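Local coordinates for 3-Hydroxyacyl-CoA dehydrogenase (Ralstonia eutropha H16, PDB 4PZC), which catalyses the NAD-dependent, reversible oxidation of (3S)-3-hydroxyacyl-CoA, such as (S)-3-hydroxybutyryl-CoA, to the matching 3-oxoacyl-CoA, at residues Ile18-Ala23 with Pro144-Ala149; Ser49-Ile54 with Ala62-Ala67; Glu245-Glu250 with Pro254-Ala259. All blocks are in the same frame, centred on the assembly; numbering follows the deposited sequence.

Interaction 1 of 3, residues Ile18-Ala23 with Pro144-Ala149; sequences IAQACA and PVPVMA
The carbonyl oxygens of V145 and M148 both take hydrogen bonds from NZ of K176, and this double grip ties down the turn whose V145 and P146 lie against I18 and Q20. The fold is a Rossmann domain: 18-23 belongs to helix 13-23, whose start carries the end of the glycine-rich G10-G12-G15 motif predicted to bind NAD, while 144-149 links strands 136-141 and 150-155. M148 N donates to P144 O (3.1 Å), so 144-148 closes as an alpha-turn. P146 suits a position inside it, since its nitrogen has no hydrogen to satisfy.

Q20 leaves the helix with CG anti to the backbone N (chi1 170°) and an extended chain, and its amide end lies against CB and CG of P146, the two side chains crossing at about a right angle. CD of Q20 lies 3.8 Å from CG of P146, and NE2 of Q20 is 3.9 Å from P146 CB. OE1 and NE2 have hydrogen-bond partners elsewhere, among them a weak bond from NE2 to S49, so the amide can pack on the proline ring without needing a polar partner there. A21, between these two contacts, turns only a methyl toward the turn.

V145 also neighbours M14, a residue seen to bind NAD, which places the turn beside the cofactor site. I18 starts out directed away from the turn, but its second torsion (chi2 -51°) swings the chain end back, and CD1 of I18 comes to rest 3.6 Å from CG1 of V145.

Interaction 2 of 3, residues Ser49-Ile54 with Ala62-Ala67; sequences SLDRLI and ADKASA
Helix segments 49-54 and 62-67 run nearly antiparallel, at 160° with axes 10.6 Å apart, and their backbones come nearest at L50 and K64, where CA to CA is 6.8 Å. They form the two arms of a helical hairpin, helices 36-54 and 61-70, inserted in the NAD-binding domain, as in other members of the family. The hairpin carries S49 and K56, both predicted to bind CoA.

One long side chain bridges the gap. K64 leaves its helix with CG anti to the backbone N (chi1 177°) and stays extended to its tip, so its stem lies between L50 and I54 and ends at D51. CG of K64 lies beside L50, 4.1 Å from L50 CD2, the two chains crossing at a slant. CD of K64 meets the end of I54 at about a right angle, 3.5 Å from I54 CD1. L50 and I54 are one helical turn apart, so both can line the one lysine chain, L50 at CG and I54 at CB and CD.

D51 points away at its CB, yet its carboxylate reaches the ammonium group: NZ of K64 donates to OD1 of D51 over 3.1 Å, nearly in line with the C-O bond. A second acid, E61, is only a long, weak ion-pair partner. Lysine thus suits a place where a greasy stem must end in charge: the apolar residues pack its chain, and the salt bridge, on the more exposed side of the contact, probably offsets the charge of both ends.

Interaction 3 of 3, residues Glu245-Glu250 with Pro254-Ala259; sequences EVLYTE and PKYRPA
The rings of Y248 and Y256 are used in quite different ways where helix 237-251 of the all-helical C-terminal domain meets the connection that leads from it to helix 260-268. Y248 sends its ring past P254 with CG anti to the backbone N (chi1 174°). P254 N lies at the edge of that ring and in its plane, 3.6 Å from Y248 CE1.

Y256 turns its CB toward the helix, where it sits 3.9 Å from CB of L247 and 3.8 Å from N of Y248. L247 then runs obliquely past the ring, its CD1 4.0 Å from Y256 CD2, while CG of K255 rests over one face. A tyrosine fits here because its ring packs on leucine while its hydroxyl hydrogen-bonds E199 of the second subunit. E245 bends at chi2 and crosses P258 at about a right angle, OE1 of E245 lying 4.0 Å from CG of P258; the same oxygen also has a long, weak ion pair with R263.

R257 reaches D253 of the second subunit through NH2, while its NE points to P254 O. That oxygen accepts from both N and NE of R257, on opposite faces of the carbonyl; NE of R257 is 3.1 Å from P254 O and 38° out of the carbonyl plane, with an N-H...O angle of 164°.

Overall arrangement
Interactions 1 and 2 are neighbours in the NAD-binding domain, their centres 13 Å apart, and Q20 joins them: it packs on L50 and L53 and makes a weak hydrogen bond to S49. A23 CB and A67 CB, 3.9 Å apart, make a second junction. The helical hairpin is therefore seated on the helix whose start carries the end of the glycine-rich motif, which is consistent with predicted CoA-binding S49 lying near the NAD-binding region. Interaction 3 belongs to the C-terminal domain on the other side of the chain's centre, about 32 Å from interaction 1 and 43 Å from interaction 2 between centres. Its L247 side chain is still about 12 Å from that of H140, predicted to be important for catalysis.

Interaction 1 of 3, residues Ile18-Ala23 with Pro144-Ala149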
# COMPACT_ATOMS: atom_id res chain seq x y z
N ILE A 18 -17.64 -0.12 -19.10
CA ILE A 18 -18.49 1.02 -18.75
C ILE A 18 -19.91 0.75 -19.22
O ILE A 18 -20.88 1.04 -18.51
CB ILE A 18 -18.09 2.35 -19.44
CG1 ILE A 18 -16.57 2.55 -19.56
CG2 ILE A 18 -18.72 3.51 -18.69
CD1 ILE A 18 -15.83 2.36 -18.27
N ALA A 19 -20.01 0.22 -20.43
CA ALA A 19 -21.31 -0.09 -21.03
C ALA A 19 -22.14 -0.91 -20.05
O ALA A 19 -23.15 -0.45 -19.52
CB ALA A 19 -21.13 -0.83 -22.35
N GLN A 20 -21.65 -2.12 -19.79
CA GLN A 20 -22.26 -3.00 -18.83
C GLN A 20 -22.73 -2.25 -17.59
O GLN A 20 -23.89 -2.38 -17.19
CB GLN A 20 -21.25 -4.07 -18.42
CG GLN A 20 -21.70 -4.91 -17.24
CD GLN A 20 -21.04 -6.26 -17.21
OE1 GLN A 20 -20.40 -6.68 -18.18
NE2 GLN A 20 -21.19 -6.96 -16.10
N ALA A 21 -21.82 -1.47 -17.01
CA ALA A 21 -22.03 -0.89 -15.68
C ALA A 21 -23.21 0.03 -15.65
O ALA A 21 -23.91 0.12 -14.65
CB ALA A 21 -20.79 -0.13 -15.24
N CYS A 22 -23.41 0.74 -16.76
CA CYS A 22 -24.58 1.56 -16.93
C CYS A 22 -25.81 0.67 -17.11
O CYS A 22 -26.80 0.82 -16.40
CB CYS A 22 -24.42 2.46 -18.17
SG CYS A 22 -22.85 3.34 -18.38
N ALA A 23 -25.71 -0.25 -18.06
CA ALA A 23 -26.84 -1.06 -18.51
C ALA A 23 -27.58 -1.73 -17.36
O ALA A 23 -28.81 -1.62 -17.26
CB ALA A 23 -26.37 -2.12 -19.47
N PRO A 144 -11.00 -4.19 -13.83
CA PRO A 144 -12.28 -4.95 -13.95
C PRO A 144 -13.50 -4.05 -13.67
O PRO A 144 -13.98 -3.96 -12.54
CB PRO A 144 -12.13 -6.06 -12.89
CG PRO A 144 -10.75 -5.92 -12.32
CD PRO A 144 -10.30 -4.51 -12.58
N VAL A 145 -13.99 -3.39 -14.71
CA VAL A 145 -14.76 -2.16 -14.54
C VAL A 145 -16.13 -2.32 -13.93
O VAL A 145 -16.67 -1.35 -13.43
CB VAL A 145 -14.95 -1.39 -15.86
CG1 VAL A 145 -15.37 0.05 -15.58
CG2 VAL A 145 -13.69 -1.43 -16.72
N PRO A 146 -16.74 -3.52 -14.04
CA PRO A 146 -18.04 -3.70 -13.37
C PRO A 146 -17.93 -3.87 -11.85
O PRO A 146 -18.65 -3.21 -11.11
CB PRO A 146 -18.61 -4.96 -14.03
CG PRO A 146 -17.91 -5.05 -15.34
CD PRO A 146 -16.53 -4.54 -15.09
N VAL A 147 -17.05 -4.74 -11.38
CA VAL A 147 -17.01 -5.04 -9.95
C VAL A 147 -16.30 -3.95 -9.15
O VAL A 147 -16.72 -3.62 -8.05
CB VAL A 147 -16.38 -6.43 -9.65
CG1 VAL A 147 -17.08 -7.52 -10.45
CG2 VAL A 147 -14.88 -6.46 -9.92
N MET A 148 -15.24 -3.38 -9.72
CA MET A 148 -14.51 -2.27 -9.08
C MET A 148 -15.44 -1.08 -8.83
O MET A 148 -15.99 -0.52 -9.77
CB MET A 148 -13.34 -1.80 -9.95
CG MET A 148 -12.29 -2.86 -10.19
SD MET A 148 -11.63 -3.53 -8.66
CE MET A 148 -10.23 -2.43 -8.41
N ALA A 149 -15.58 -0.70 -7.57
CA ALA A 149 -16.58 0.28 -7.21
C ALA A 149 -16.00 1.67 -7.05
O ALA A 149 -16.33 2.36 -6.09
CB ALA A 149 -17.28 -0.14 -5.92

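Interaction 2 of 3, residues Ser49-Ile54 with Ala62-Ala67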
# COMPACT_ATOMS: atom_id res chain seq x y z
N SER A 49 -19.61 -12.36 -19.44
CA SER A 49 -19.52 -11.81 -18.10
C SER A 49 -20.83 -11.91 -17.32
O SER A 49 -20.83 -12.24 -16.13
CB SER A 49 -19.09 -10.34 -18.17
OG SER A 49 -19.35 -9.69 -16.95
N LEU A 50 -21.95 -11.60 -17.98
CA LEU A 50 -23.26 -11.70 -17.34
C LEU A 50 -23.64 -13.14 -17.04
O LEU A 50 -24.22 -13.42 -15.99
CB LEU A 50 -24.34 -11.03 -18.19
CG LEU A 50 -24.62 -9.54 -17.92
CD1 LEU A 50 -23.41 -8.78 -17.41
CD2 LEU A 50 -25.17 -8.86 -19.16
N ASP A 51 -23.31 -14.04 -17.96
CA ASP A 51 -23.49 -15.47 -17.73
C ASP A 51 -22.94 -15.81 -16.35
O ASP A 51 -23.67 -16.33 -15.50
CB ASP A 51 -22.75 -16.32 -18.79
CG ASP A 51 -23.31 -16.14 -20.20
OD1 ASP A 51 -24.47 -15.71 -20.37
OD2 ASP A 51 -22.56 -16.46 -21.15
N ARG A 52 -21.66 -15.50 -16.13
CA ARG A 52 -20.98 -15.79 -14.86
C ARG A 52 -21.76 -15.33 -13.64
O ARG A 52 -21.86 -16.06 -12.66
CB ARG A 52 -19.60 -15.13 -14.82
CG ARG A 52 -18.51 -15.86 -15.56
CD ARG A 52 -17.15 -15.45 -15.01
NE ARG A 52 -16.05 -15.69 -15.95
CZ ARG A 52 -15.82 -14.98 -17.06
NH1 ARG A 52 -16.62 -13.97 -17.42
NH2 ARG A 52 -14.78 -15.29 -17.84
N LEU A 53 -22.28 -14.11 -13.71
CA LEU A 53 -23.01 -13.50 -12.60
C LEU A 53 -24.27 -14.26 -12.24
O LEU A 53 -24.52 -14.56 -11.07
CB LEU A 53 -23.36 -12.04 -12.93
CG LEU A 53 -22.14 -11.12 -12.77
CD1 LEU A 53 -22.14 -10.04 -13.83
CD2 LEU A 53 -22.08 -10.52 -11.37
N ILE A 54 -25.07 -14.59 -13.25
CA ILE A 54 -26.25 -15.42 -13.03
C ILE A 54 -25.78 -16.74 -12.42
O ILE A 54 -26.43 -17.25 -11.51
CB ILE A 54 -27.08 -15.66 -14.31
CG1 ILE A 54 -27.50 -14.34 -14.96
CG2 ILE A 54 -28.33 -16.47 -13.99
CD1 ILE A 54 -27.90 -14.48 -16.41
N ALA A 62 -33.57 -12.31 -16.33
CA ALA A 62 -34.44 -11.25 -16.83
C ALA A 62 -33.75 -9.88 -16.76
O ALA A 62 -33.85 -9.07 -17.69
CB ALA A 62 -35.74 -11.23 -16.03
N ASP A 63 -33.05 -9.62 -15.65
CA ASP A 63 -32.28 -8.39 -15.53
C ASP A 63 -31.18 -8.37 -16.60
O ASP A 63 -30.82 -7.30 -17.09
CB ASP A 63 -31.68 -8.26 -14.13
CG ASP A 63 -32.75 -8.05 -13.06
OD1 ASP A 63 -33.64 -7.19 -13.23
OD2 ASP A 63 -32.68 -8.75 -12.02
N LYS A 64 -30.67 -9.56 -16.96
CA LYS A 64 -29.73 -9.70 -18.08
C LYS A 64 -30.36 -9.20 -19.39
O LYS A 64 -30.20 -8.03 -19.73
CB LYS A 64 -29.24 -11.16 -18.19
CG LYS A 64 -28.30 -11.43 -19.36
CD LYS A 64 -27.98 -12.91 -19.52
CE LYS A 64 -27.46 -13.21 -20.92
NZ LYS A 64 -27.33 -14.68 -21.18
N ALA A 65 -31.10 -10.05 -20.10
CA ALA A 65 -31.91 -9.63 -21.24
C ALA A 65 -32.30 -8.15 -21.19
O ALA A 65 -32.19 -7.45 -22.20
CB ALA A 65 -33.17 -10.49 -21.31
N SER A 66 -32.75 -7.69 -20.01
CA SER A 66 -33.20 -6.30 -19.81
C SER A 66 -32.10 -5.32 -20.15
O SER A 66 -32.29 -4.39 -20.94
CB SER A 66 -33.67 -6.08 -18.36
OG SER A 66 -34.07 -4.74 -18.15
N ALA A 67 -30.94 -5.55 -19.55
CA ALA A 67 -29.75 -4.75 -19.80
C ALA A 67 -29.36 -4.80 -21.28
O ALA A 67 -29.39 -3.77 -21.95
CB ALA A 67 -28.59 -5.24 -18.94

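Interaction 3 of 3, residues Glu245-Glu250 with Pro254-Ala259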
# COMPACT_ATOMS: atom_id res chain seq x y z
N GLU A 245 7.76 7.35 -15.74
CA GLU A 245 8.43 8.26 -16.67
C GLU A 245 7.57 9.52 -16.75
O GLU A 245 8.07 10.62 -16.86
CB GLU A 245 8.63 7.64 -18.07
CG GLU A 245 9.48 6.37 -18.12
CD GLU A 245 10.90 6.57 -18.66
OE1 GLU A 245 11.57 7.50 -18.18
OE2 GLU A 245 11.37 5.77 -19.53
N VAL A 246 6.27 9.33 -16.67
CA VAL A 246 5.34 10.45 -16.69
C VAL A 246 5.48 11.36 -15.47
O VAL A 246 5.49 12.59 -15.57
CB VAL A 246 3.91 9.91 -16.86
CG1 VAL A 246 2.86 10.85 -16.30
CG2 VAL A 246 3.67 9.64 -18.34
N LEU A 247 5.57 10.74 -14.30
CA LEU A 247 5.72 11.53 -13.10
C LEU A 247 7.01 12.37 -13.15
O LEU A 247 6.93 13.59 -12.93
CB LEU A 247 5.68 10.63 -11.89
CG LEU A 247 4.34 9.95 -11.61
CD1 LEU A 247 4.46 9.12 -10.34
CD2 LEU A 247 3.18 10.91 -11.44
N TYR A 248 8.16 11.75 -13.44
CA TYR A 248 9.45 12.48 -13.58
C TYR A 248 9.37 13.58 -14.65
O TYR A 248 9.85 14.69 -14.47
CB TYR A 248 10.63 11.50 -13.87
CG TYR A 248 11.98 12.17 -14.18
CD1 TYR A 248 12.58 13.02 -13.26
CD2 TYR A 248 12.64 11.94 -15.39
CE1 TYR A 248 13.79 13.65 -13.54
CE2 TYR A 248 13.86 12.57 -15.67
CZ TYR A 248 14.44 13.43 -14.75
OH TYR A 248 15.65 14.05 -15.02
N THR A 249 8.73 13.26 -15.75
CA THR A 249 8.73 14.18 -16.86
C THR A 249 7.76 15.32 -16.63
O THR A 249 8.09 16.44 -16.91
CB THR A 249 8.45 13.44 -18.18
OG1 THR A 249 9.39 12.38 -18.31
CG2 THR A 249 8.64 14.37 -19.38
N GLU A 250 6.56 15.02 -16.11
CA GLU A 250 5.52 16.06 -15.91
C GLU A 250 5.86 16.93 -14.70
O GLU A 250 5.84 18.14 -14.81
CB GLU A 250 4.10 15.46 -15.80
CG GLU A 250 3.57 14.73 -17.05
CD GLU A 250 3.63 15.55 -18.36
OE1 GLU A 250 3.65 16.81 -18.28
OE2 GLU A 250 3.66 14.94 -19.47
N PRO A 254 13.40 14.55 -10.04
CA PRO A 254 14.05 13.24 -9.83
C PRO A 254 13.54 12.48 -8.64
O PRO A 254 13.85 11.29 -8.51
CB PRO A 254 15.53 13.59 -9.61
CG PRO A 254 15.55 15.06 -9.34
CD PRO A 254 14.41 15.61 -10.16
N LYS A 255 12.79 13.13 -7.77
CA LYS A 255 12.13 12.41 -6.69
C LYS A 255 11.46 11.17 -7.26
O LYS A 255 11.41 10.13 -6.62
CB LYS A 255 11.08 13.29 -5.99
CG LYS A 255 10.09 12.51 -5.13
CD LYS A 255 9.35 13.40 -4.14
CE LYS A 255 8.27 12.57 -3.46
NZ LYS A 255 7.29 13.30 -2.63
N TYR A 256 10.95 11.30 -8.47
CA TYR A 256 10.22 10.22 -9.15
C TYR A 256 11.03 9.43 -10.19
O TYR A 256 10.43 8.72 -10.97
CB TYR A 256 8.96 10.82 -9.81
CG TYR A 256 8.14 11.64 -8.84
CD1 TYR A 256 8.37 13.00 -8.65
CD2 TYR A 256 7.15 11.02 -8.07
CE1 TYR A 256 7.62 13.73 -7.73
CE2 TYR A 256 6.40 11.72 -7.15
CZ TYR A 256 6.63 13.07 -6.98
OH TYR A 256 5.86 13.72 -6.06
N ARG A 257 12.36 9.59 -10.22
CA ARG A 257 13.28 8.70 -10.96
C ARG A 257 12.77 7.28 -11.05
O ARG A 257 12.52 6.66 -10.02
CB ARG A 257 14.57 8.52 -10.17
CG ARG A 257 15.73 9.44 -10.47
CD ARG A 257 16.83 9.17 -9.44
NE ARG A 257 16.48 9.70 -8.13
CZ ARG A 257 17.13 9.47 -6.99
NH1 ARG A 257 18.18 8.67 -6.95
NH2 ARG A 257 16.70 10.05 -5.87
N PRO A 258 12.62 6.74 -12.25
CA PRO A 258 12.41 5.28 -12.27
C PRO A 258 13.53 4.45 -11.63
O PRO A 258 14.73 4.80 -11.74
CB PRO A 258 12.30 4.94 -13.79
CG PRO A 258 12.28 6.25 -14.48
CD PRO A 258 12.11 7.36 -13.47
N ALA A 259 13.13 3.35 -10.99
CA ALA A 259 14.09 2.39 -10.41
C ALA A 259 14.87 1.72 -11.52
O ALA A 259 14.27 1.21 -12.46
CB ALA A 259 13.36 1.34 -9.57